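Local coordinates for succinate-semialdehyde dehydrogenase (Streptococcus pyogenes MGAS1882, PDB 4OGD), which probably catalyses the oxidation of succinic semialdehyde to succinate, with NADP+ as the cofactor, at residues K224-E229 with S432-E437; I125-P130 with N150-K155; E129-P134 with A259-T264. All blocks are in the same frame, centred on the assembly; numbering follows the deposited sequence.

Overall arrangement
Contacts 1 and 2 lie in the six-stranded sheet of the Rossmann-type part of the aldehyde dehydrogenase fold, centres about 13 Å apart. Contact 2 pairs strands 124-128 and 152-155. Strand 200-206 separates it from strand 225-229, onto which contact 1 adds the antiparallel strand 433-434 from late in the chain. Contact 3 shares Glu129 and Pro130 with contact 2. It alone joins loops of the two sheets, the one after strand 124-128 to the one before strand 268-272 of the seven-stranded sheet, and by family analogy probably holds the catalytic-cysteine loop. Its centre is about 17 Å from each of the others. Contact 2 closes before contact 1 opens, whereas contacts 1 and 3 interleave along the sequence.

Contact 1: K224-E229 with S432-E437; sequences KKTTLE and SGYGRE
Two waters grip Glu437 OE2, each donating to it over 2.8 Å, and both are also hydrogen-bonded to Thr227 OG1, a double water bridge linking a hydroxyl and a carboxylate whose nearest oxygens are 4.1 Å apart. The other carboxylate oxygen, OE1, forms a salt bridge with Arg140, which limits its freedom to turn. Glu229 runs past Glu437 in the opposite direction. The bend at chi2 (-86°) brings its OE2 to 3.6 Å from Glu437 CG, with the two carboxylate planes 53° apart. Glu229 OE2 and Glu437 OE1 lie 4.3 Å apart, a repulsion that Arg140, also in a long, weak ion pair with Glu229 OE1, probably offsets.

Farther back, Thr226 OG1 and Tyr434 OH share a 2.7 Å hydrogen bond. A chi1 of 47° sets Tyr434 CG between the backbone N and carbonyl carbon and lays the ring alongside Leu228, whose CB sits over one face near the rim while CD1 comes 3.5 Å from Tyr434 CE2. Thr226 O lies at the ring edge, in plane. Ala216 of helix 209-221 packs against Leu228 and Tyr434.

The backbones pair through Leu228 N to Tyr434 O (3.1 Å) and Tyr434 N to Leu228 O (3.0 Å). Leu228 O also receives a CA-H...O contact from Gly433 CA and a bond from a third water. That water and Arg436 NH1 both donate to Gly435 O, while Arg436 NE bonds to Glu449 O of the second subunit. A short antiparallel strand is thus added to strand 225-229, at the end of the otherwise parallel Rossmann-type sheet of an aldehyde dehydrogenase.

Contact 2: I125-P130 with N150-K155; sequences ILAVEP and NPMVLK
Ala127 CB and Met152 SD meet at 3.8 Å on the face of the sheet that also carries Ile125 and Leu154. The methionine runs out extended and turns at chi3 (-72°), putting CE 4.2 Å from Ile125 CG2. At one end of this row Ile125 CG1 touches Asn150 CB (3.7 Å); at the other, Leu154 CD1 meets Glu129 CG at 3.7 Å, the two side chains crossing at about a right angle. Leu126 and Val153 share the opposite face, where Leu126 CD1 leans across to 3.5 Å from Val153 O.

Five backbone bonds hold the side chains in register, alternating from Ile125 N to Pro151 O, through Val153 N to Ile125 O, Ala127 N to Val153 O (2.8 Å) and Lys155 N to Ala127 O, to Glu129 N on Lys155 O. CA-H...O contacts fill in between them. The pair forms the two parallel strands of a beta-alpha-beta unit whose crossover is helix 136-148, part of the Rossmann-type domain. That helix covers the Met152 and Leu154 face, through Asn145 and Ile138 respectively.

Next outward, helix 22-41 meets the other face at Val153 and packs on Pro151. The Asn150 amide is held at both ends: OD1 accepts from the backbone N of Thr122 and Gly123, and ND2 donates to Phe446 O and Asn145 OD1. Strand 200-206 pairs with Leu126 and Val128 along the far edge of strand 124-128.

Contact 3: E129-P134 with A259-T264; sequences EPWNFP and AGQVCT
Trp131 and Gln261 cross at about a right angle, the ring and amide planes 52° apart, with Gln261 OE1 3.3 Å from Trp131 CH2. The glutamine chain is extended beyond CG, which carries its amide to the six-membered part of the indole, where it is fixed by outside partners: NE2 donates to Asn258 O and OE1 accepts from Ser306 N.

Asn132 points its amide at the backbone instead. With chi1 at 66°, ND2 donates to Gln261 O over 3.1 Å at an N-H...O angle of 162°; the acceptor lies in the asparagine amide plane, but the donor is tilted from the carbonyl plane. The Asn132 carbonyl in turn accepts from Lys76 NZ and Asn258 ND2. Gln261 is the centre of an inverse gamma turn, closed by a weak bond from Val262 N to Gly260 O. The loop reads Gly-Gln-Val-Cys, the sequence that in aldehyde dehydrogenases carries the nucleophilic cysteine. By analogy with that family, Asn132 ND2 and Cys263 N, 4.1 Å apart, probably line the oxyanion hole; Cys263 N is buried here without a partner in the model.

Phe133 meets Val262 obliquely, with Val262 CG2 at the ring edge, 3.9 Å from Phe133 CZ.

Contact 1: K224-E229 with S432-E437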
loop_
_atom_site.group_PDB
_atom_site.type_symbol
_atom_site.label_atom_id
_atom_site.label_comp_id
_atom_site.label_asym_id
_atom_site.label_seq_id
_atom_site.Cartn_x
_atom_site.Cartn_y
_atom_site.Cartn_z
ATOM N N LYS A 224 -6.979 -2.406 -7.008
ATOM C CA LYS A 224 -6.623 -3.381 -5.974
ATOM C C LYS A 224 -5.316 -3.011 -5.263
ATOM O O LYS A 224 -4.315 -2.714 -5.911
ATOM C CB LYS A 224 -6.510 -4.789 -6.571
ATOM C CG LYS A 224 -7.773 -5.259 -7.297
ATOM C CD LYS A 224 -8.960 -5.300 -6.347
ATOM C CE LYS A 224 -10.293 -5.390 -7.102
ATOM N NZ LYS A 224 -10.537 -6.711 -7.756
ATOM N N LYS A 225 -5.342 -3.040 -3.931
ATOM C CA LYS A 225 -4.148 -2.804 -3.112
ATOM C C LYS A 225 -3.110 -3.895 -3.359
ATOM O O LYS A 225 -3.456 -5.067 -3.566
ATOM C CB LYS A 225 -4.549 -2.799 -1.634
ATOM C CG LYS A 225 -3.498 -2.262 -0.667
ATOM C CD LYS A 225 -4.018 -2.364 0.760
ATOM C CE LYS A 225 -3.237 -1.463 1.699
ATOM N NZ LYS A 225 -3.817 -1.463 3.074
ATOM N N THR A 226 -1.834 -3.510 -3.353
ATOM C CA THR A 226 -0.753 -4.480 -3.487
ATOM C C THR A 226 0.317 -4.312 -2.427
ATOM O O THR A 226 0.478 -3.234 -1.847
ATOM C CB THR A 226 -0.027 -4.351 -4.831
ATOM O OG1 THR A 226 0.361 -2.982 -5.028
ATOM C CG2 THR A 226 -0.922 -4.795 -5.974
ATOM N N THR A 227 1.047 -5.398 -2.185
ATOM C CA THR A 227 2.383 -5.314 -1.605
ATOM C C THR A 227 3.311 -6.023 -2.581
ATOM O O THR A 227 2.906 -6.992 -3.238
ATOM C CB THR A 227 2.478 -6.002 -0.240
ATOM O OG1 THR A 227 2.066 -7.371 -0.365
ATOM C CG2 THR A 227 1.608 -5.283 0.780
ATOM N N LEU A 228 4.544 -5.539 -2.686
ATOM C CA LEU A 228 5.529 -6.126 -3.592
ATOM C C LEU A 228 6.829 -6.409 -2.859
ATOM O O LEU A 228 7.446 -5.504 -2.293
ATOM C CB LEU A 228 5.833 -5.184 -4.763
ATOM C CG LEU A 228 4.704 -4.855 -5.738
ATOM C CD1 LEU A 228 5.228 -3.948 -6.836
ATOM C CD2 LEU A 228 4.096 -6.125 -6.324
ATOM N N GLU A 229 7.253 -7.668 -2.908
ATOM C CA GLU A 229 8.521 -8.100 -2.336
ATOM C C GLU A 229 9.381 -8.584 -3.487
ATOM O O GLU A 229 9.168 -9.679 -4.021
ATOM C CB GLU A 229 8.287 -9.226 -1.325
ATOM C CG GLU A 229 7.500 -8.807 -0.087
ATOM C CD GLU A 229 8.366 -8.223 1.016
ATOM O OE1 GLU A 229 9.614 -8.184 0.868
ATOM O OE2 GLU A 229 7.786 -7.792 2.049
ATOM N N SER A 432 13.019 -2.793 -5.139
ATOM C CA SER A 432 12.858 -3.966 -4.284
ATOM C C SER A 432 11.425 -4.079 -3.777
ATOM O O SER A 432 11.075 -5.067 -3.128
ATOM C CB SER A 432 13.834 -3.923 -3.101
ATOM O OG SER A 432 15.164 -4.040 -3.558
ATOM N N GLY A 433 10.612 -3.062 -4.058
ATOM C CA GLY A 433 9.189 -3.123 -3.748
ATOM C C GLY A 433 8.718 -2.157 -2.679
ATOM O O GLY A 433 9.316 -1.094 -2.460
ATOM N N TYR A 434 7.608 -2.515 -2.037
ATOM C CA TYR A 434 7.022 -1.706 -0.970
ATOM C C TYR A 434 6.103 -2.578 -0.128
ATOM O O TYR A 434 5.671 -3.655 -0.567
ATOM C CB TYR A 434 6.241 -0.499 -1.524
ATOM C CG TYR A 434 5.298 -0.844 -2.652
ATOM C CD1 TYR A 434 4.056 -1.414 -2.395
ATOM C CD2 TYR A 434 5.665 -0.620 -3.974
ATOM C CE1 TYR A 434 3.196 -1.756 -3.421
ATOM C CE2 TYR A 434 4.815 -0.943 -5.005
ATOM C CZ TYR A 434 3.585 -1.511 -4.723
ATOM O OH TYR A 434 2.733 -1.843 -5.752
ATOM N N GLY A 435 5.804 -2.112 1.082
ATOM C CA GLY A 435 5.070 -2.927 2.035
ATOM C C GLY A 435 6.038 -3.790 2.827
ATOM O O GLY A 435 7.228 -3.889 2.503
ATOM N N ARG A 436 5.533 -4.429 3.877
ATOM C CA ARG A 436 6.369 -5.261 4.729
ATOM C C ARG A 436 5.637 -6.557 5.018
ATOM O O ARG A 436 4.407 -6.572 5.121
ATOM C CB ARG A 436 6.697 -4.543 6.048
ATOM C CG ARG A 436 7.531 -3.274 5.893
ATOM C CD ARG A 436 8.963 -3.644 5.513
ATOM N NE ARG A 436 9.887 -2.512 5.364
ATOM C CZ ARG A 436 10.102 -1.841 4.234
ATOM N NH1 ARG A 436 9.424 -2.127 3.126
ATOM N NH2 ARG A 436 11.007 -0.872 4.209
ATOM N N GLU A 437 6.393 -7.643 5.120
ATOM C CA GLU A 437 5.847 -8.929 5.544
ATOM C C GLU A 437 6.511 -9.374 6.842
ATOM O O GLU A 437 7.615 -8.929 7.161
ATOM C CB GLU A 437 5.985 -9.978 4.428
ATOM C CG GLU A 437 5.030 -9.685 3.266
ATOM C CD GLU A 437 5.119 -10.656 2.102
ATOM O OE1 GLU A 437 5.877 -11.658 2.164
ATOM O OE2 GLU A 437 4.401 -10.417 1.107
HETATM O O HOH W 1 4.323 -8.798 -1.116
HETATM O O HOH W 2 2.025 -9.041 1.845
HETATM O O HOH W 3 8.771 -4.842 0.248
#

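Contact 2: I125-P130 with N150-K155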
loop_
_atom_site.group_PDB
_atom_site.type_symbol
_atom_site.label_atom_id
_atom_site.label_comp_id
_atom_site.label_asym_id
_atom_site.label_seq_id
_atom_site.Cartn_x
_atom_site.Cartn_y
_atom_site.Cartn_z
ATOM N N ILE A 125 -7.679 -12.778 -1.113
ATOM C CA ILE A 125 -6.373 -12.229 -1.469
ATOM C C ILE A 125 -5.684 -13.149 -2.471
ATOM O O ILE A 125 -5.601 -14.358 -2.247
ATOM C CB ILE A 125 -5.480 -12.088 -0.222
ATOM C CG1 ILE A 125 -6.141 -11.168 0.807
ATOM C CG2 ILE A 125 -4.094 -11.582 -0.601
ATOM C CD1 ILE A 125 -6.417 -9.776 0.282
ATOM N N LEU A 126 -5.210 -12.583 -3.580
ATOM C CA LEU A 126 -4.346 -13.313 -4.502
ATOM C C LEU A 126 -2.891 -13.175 -4.086
ATOM O O LEU A 126 -2.362 -12.061 -4.001
ATOM C CB LEU A 126 -4.509 -12.800 -5.937
ATOM C CG LEU A 126 -3.461 -13.319 -6.923
ATOM C CD1 LEU A 126 -3.548 -14.832 -7.118
ATOM C CD2 LEU A 126 -3.571 -12.607 -8.269
ATOM N N ALA A 127 -2.250 -14.310 -3.834
ATOM C CA ALA A 127 -0.822 -14.340 -3.560
ATOM C C ALA A 127 -0.104 -14.884 -4.783
ATOM O O ALA A 127 -0.473 -15.935 -5.314
ATOM C CB ALA A 127 -0.527 -15.203 -2.329
ATOM N N VAL A 128 0.899 -14.147 -5.252
ATOM C CA VAL A 128 1.726 -14.602 -6.363
ATOM C C VAL A 128 3.119 -14.810 -5.787
ATOM O O VAL A 128 3.744 -13.858 -5.333
ATOM C CB VAL A 128 1.764 -13.570 -7.505
ATOM C CG1 VAL A 128 2.598 -14.098 -8.666
ATOM C CG2 VAL A 128 0.352 -13.241 -7.969
ATOM N N GLU A 129 3.580 -16.062 -5.768
ATOM C CA GLU A 129 4.797 -16.434 -5.046
ATOM C C GLU A 129 5.813 -17.133 -5.948
ATOM O O GLU A 129 5.444 -17.720 -6.971
ATOM C CB GLU A 129 4.439 -17.297 -3.821
ATOM C CG GLU A 129 3.424 -16.635 -2.873
ATOM C CD GLU A 129 3.880 -15.283 -2.333
ATOM O OE1 GLU A 129 5.103 -15.035 -2.278
ATOM O OE2 GLU A 129 3.004 -14.458 -1.952
ATOM N N PRO A 130 7.103 -17.050 -5.588
ATOM C CA PRO A 130 8.181 -17.490 -6.474
ATOM C C PRO A 130 8.850 -18.787 -6.029
ATOM O O PRO A 130 8.622 -19.275 -4.917
ATOM C CB PRO A 130 9.169 -16.332 -6.358
ATOM C CG PRO A 130 9.086 -15.970 -4.904
ATOM C CD PRO A 130 7.634 -16.222 -4.486
ATOM N N ASN A 150 -9.049 -13.507 5.719
ATOM C CA ASN A 150 -9.028 -13.311 4.267
ATOM C C ASN A 150 -8.658 -14.629 3.608
ATOM O O ASN A 150 -7.491 -15.043 3.689
ATOM C CB ASN A 150 -7.954 -12.291 3.849
ATOM C CG ASN A 150 -8.270 -10.868 4.264
ATOM O OD1 ASN A 150 -9.420 -10.480 4.396
ATOM N ND2 ASN A 150 -7.227 -10.072 4.455
ATOM N N PRO A 151 -9.627 -15.304 2.960
ATOM C CA PRO A 151 -9.268 -16.507 2.197
ATOM C C PRO A 151 -8.246 -16.153 1.112
ATOM O O PRO A 151 -8.220 -15.009 0.640
ATOM C CB PRO A 151 -10.605 -16.936 1.562
ATOM C CG PRO A 151 -11.670 -16.317 2.448
ATOM C CD PRO A 151 -11.060 -14.973 2.822
ATOM N N MET A 152 -7.406 -17.109 0.728
ATOM C CA MET A 152 -6.320 -16.827 -0.202
ATOM C C MET A 152 -6.395 -17.738 -1.426
ATOM O O MET A 152 -6.780 -18.916 -1.332
ATOM C CB MET A 152 -4.984 -17.005 0.528
ATOM C CG MET A 152 -3.734 -16.858 -0.324
ATOM S SD MET A 152 -2.272 -16.634 0.724
ATOM C CE MET A 152 -2.575 -14.965 1.292
ATOM N N VAL A 153 -6.055 -17.187 -2.582
ATOM C CA VAL A 153 -5.814 -18.005 -3.767
ATOM C C VAL A 153 -4.373 -17.761 -4.181
ATOM O O VAL A 153 -3.864 -16.632 -4.081
ATOM C CB VAL A 153 -6.820 -17.723 -4.915
ATOM C CG1 VAL A 153 -8.231 -18.112 -4.479
ATOM C CG2 VAL A 153 -6.787 -16.255 -5.332
ATOM N N LEU A 154 -3.707 -18.835 -4.603
ATOM C CA LEU A 154 -2.260 -18.828 -4.814
ATOM C C LEU A 154 -1.877 -19.124 -6.251
ATOM O O LEU A 154 -2.258 -20.159 -6.807
ATOM C CB LEU A 154 -1.615 -19.881 -3.916
ATOM C CG LEU A 154 -0.142 -20.198 -4.194
ATOM C CD1 LEU A 154 0.729 -18.987 -3.852
ATOM C CD2 LEU A 154 0.295 -21.420 -3.397
ATOM N N LYS A 155 -1.125 -18.214 -6.858
ATOM C CA LYS A 155 -0.480 -18.507 -8.125
ATOM C C LYS A 155 1.012 -18.641 -7.851
ATOM O O LYS A 155 1.681 -17.663 -7.517
ATOM C CB LYS A 155 -0.768 -17.397 -9.138
ATOM C CG LYS A 155 -0.567 -17.824 -10.584
ATOM C CD LYS A 155 0.815 -17.474 -11.058
ATOM C CE LYS A 155 1.106 -18.108 -12.418
ATOM N NZ LYS A 155 2.325 -18.967 -12.338
#

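Contact 3: E129-P134 with A259-T264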
loop_
_atom_site.group_PDB
_atom_site.type_symbol
_atom_site.label_atom_id
_atom_site.label_comp_id
_atom_site.label_asym_id
_atom_site.label_seq_id
_atom_site.Cartn_x
_atom_site.Cartn_y
_atom_site.Cartn_z
ATOM N N GLU A 129 3.580 -16.062 -5.768
ATOM C CA GLU A 129 4.797 -16.434 -5.046
ATOM C C GLU A 129 5.813 -17.133 -5.948
ATOM O O GLU A 129 5.444 -17.720 -6.971
ATOM C CB GLU A 129 4.439 -17.297 -3.821
ATOM C CG GLU A 129 3.424 -16.635 -2.873
ATOM C CD GLU A 129 3.880 -15.283 -2.333
ATOM O OE1 GLU A 129 5.103 -15.035 -2.278
ATOM O OE2 GLU A 129 3.004 -14.458 -1.952
ATOM N N PRO A 130 7.103 -17.050 -5.588
ATOM C CA PRO A 130 8.181 -17.490 -6.474
ATOM C C PRO A 130 8.850 -18.787 -6.029
ATOM O O PRO A 130 8.622 -19.275 -4.917
ATOM C CB PRO A 130 9.169 -16.332 -6.358
ATOM C CG PRO A 130 9.086 -15.970 -4.904
ATOM C CD PRO A 130 7.634 -16.222 -4.486
ATOM N N TRP A 131 9.698 -19.333 -6.896
ATOM C CA TRP A 131 10.313 -20.642 -6.660
ATOM C C TRP A 131 11.468 -20.679 -5.663
ATOM O O TRP A 131 11.853 -21.763 -5.207
ATOM C CB TRP A 131 10.787 -21.247 -7.990
ATOM C CG TRP A 131 11.645 -20.303 -8.777
ATOM C CD1 TRP A 131 11.249 -19.513 -9.814
ATOM C CD2 TRP A 131 13.040 -20.031 -8.574
ATOM N NE1 TRP A 131 12.309 -18.766 -10.274
ATOM C CE2 TRP A 131 13.421 -19.069 -9.531
ATOM C CE3 TRP A 131 14.006 -20.513 -7.681
ATOM C CZ2 TRP A 131 14.724 -18.578 -9.614
ATOM C CZ3 TRP A 131 15.292 -20.019 -7.758
ATOM C CH2 TRP A 131 15.643 -19.060 -8.718
ATOM N N ASN A 132 12.057 -19.538 -5.317
ATOM C CA ASN A 132 13.295 -19.629 -4.537
ATOM C C ASN A 132 13.123 -20.063 -3.077
ATOM O O ASN A 132 14.008 -20.710 -2.513
ATOM C CB ASN A 132 14.198 -18.391 -4.702
ATOM C CG ASN A 132 13.588 -17.135 -4.134
ATOM O OD1 ASN A 132 12.371 -17.030 -3.976
ATOM N ND2 ASN A 132 14.445 -16.165 -3.810
ATOM N N PHE A 133 11.976 -19.721 -2.488
ATOM C CA PHE A 133 11.592 -20.211 -1.165
ATOM C C PHE A 133 10.114 -20.597 -1.258
ATOM O O PHE A 133 9.233 -19.848 -0.829
ATOM C CB PHE A 133 11.821 -19.149 -0.076
ATOM C CG PHE A 133 13.267 -18.793 0.136
ATOM C CD1 PHE A 133 14.027 -19.445 1.099
ATOM C CD2 PHE A 133 13.868 -17.796 -0.632
ATOM C CE1 PHE A 133 15.372 -19.113 1.292
ATOM C CE2 PHE A 133 15.202 -17.455 -0.442
ATOM C CZ PHE A 133 15.955 -18.118 0.518
ATOM N N PRO A 134 9.839 -21.773 -1.840
ATOM C CA PRO A 134 8.482 -22.167 -2.250
ATOM C C PRO A 134 7.481 -22.245 -1.096
ATOM O O PRO A 134 6.289 -22.052 -1.321
ATOM C CB PRO A 134 8.680 -23.563 -2.853
ATOM C CG PRO A 134 10.125 -23.655 -3.178
ATOM C CD PRO A 134 10.828 -22.825 -2.132
ATOM N N ALA A 259 22.425 -21.212 -3.438
ATOM C CA ALA A 259 23.218 -20.941 -4.638
ATOM C C ALA A 259 23.139 -19.487 -5.090
ATOM O O ALA A 259 23.256 -19.187 -6.280
ATOM C CB ALA A 259 22.831 -21.904 -5.789
ATOM N N GLY A 260 22.945 -18.584 -4.134
ATOM C CA GLY A 260 22.910 -17.160 -4.428
ATOM C C GLY A 260 21.570 -16.665 -4.935
ATOM O O GLY A 260 21.425 -15.481 -5.241
ATOM N N GLN A 261 20.589 -17.564 -5.004
ATOM C CA GLN A 261 19.278 -17.242 -5.554
ATOM C C GLN A 261 18.374 -16.663 -4.468
ATOM O O GLN A 261 17.308 -17.205 -4.169
ATOM C CB GLN A 261 18.657 -18.501 -6.152
ATOM C CG GLN A 261 19.561 -19.191 -7.180
ATOM C CD GLN A 261 18.990 -20.521 -7.634
ATOM O OE1 GLN A 261 18.545 -20.665 -8.778
ATOM N NE2 GLN A 261 18.987 -21.502 -6.735
ATOM N N VAL A 262 18.813 -15.560 -3.870
ATOM C CA VAL A 262 18.138 -15.013 -2.698
ATOM C C VAL A 262 18.044 -13.518 -2.912
ATOM O O VAL A 262 19.043 -12.878 -3.256
ATOM C CB VAL A 262 18.935 -15.312 -1.407
ATOM C CG1 VAL A 262 18.221 -14.765 -0.175
ATOM C CG2 VAL A 262 19.140 -16.807 -1.244
ATOM N N CYS A 263 16.848 -12.959 -2.750
ATOM C CA CYS A 263 16.680 -11.525 -2.946
ATOM C C CYS A 263 17.573 -10.723 -1.993
ATOM O O CYS A 263 18.039 -9.636 -2.345
ATOM C CB CYS A 263 15.212 -11.134 -2.782
ATOM S SG CYS A 263 14.479 -11.683 -1.245
ATOM N N THR A 264 17.828 -11.278 -0.806
ATOM C CA THR A 264 18.714 -10.659 0.179
ATOM C C THR A 264 20.112 -11.300 0.220
ATOM O O THR A 264 20.812 -11.234 1.240
ATOM C CB THR A 264 18.102 -10.698 1.604
ATOM O OG1 THR A 264 17.631 -12.022 1.887
ATOM C CG2 THR A 264 16.945 -9.712 1.726
#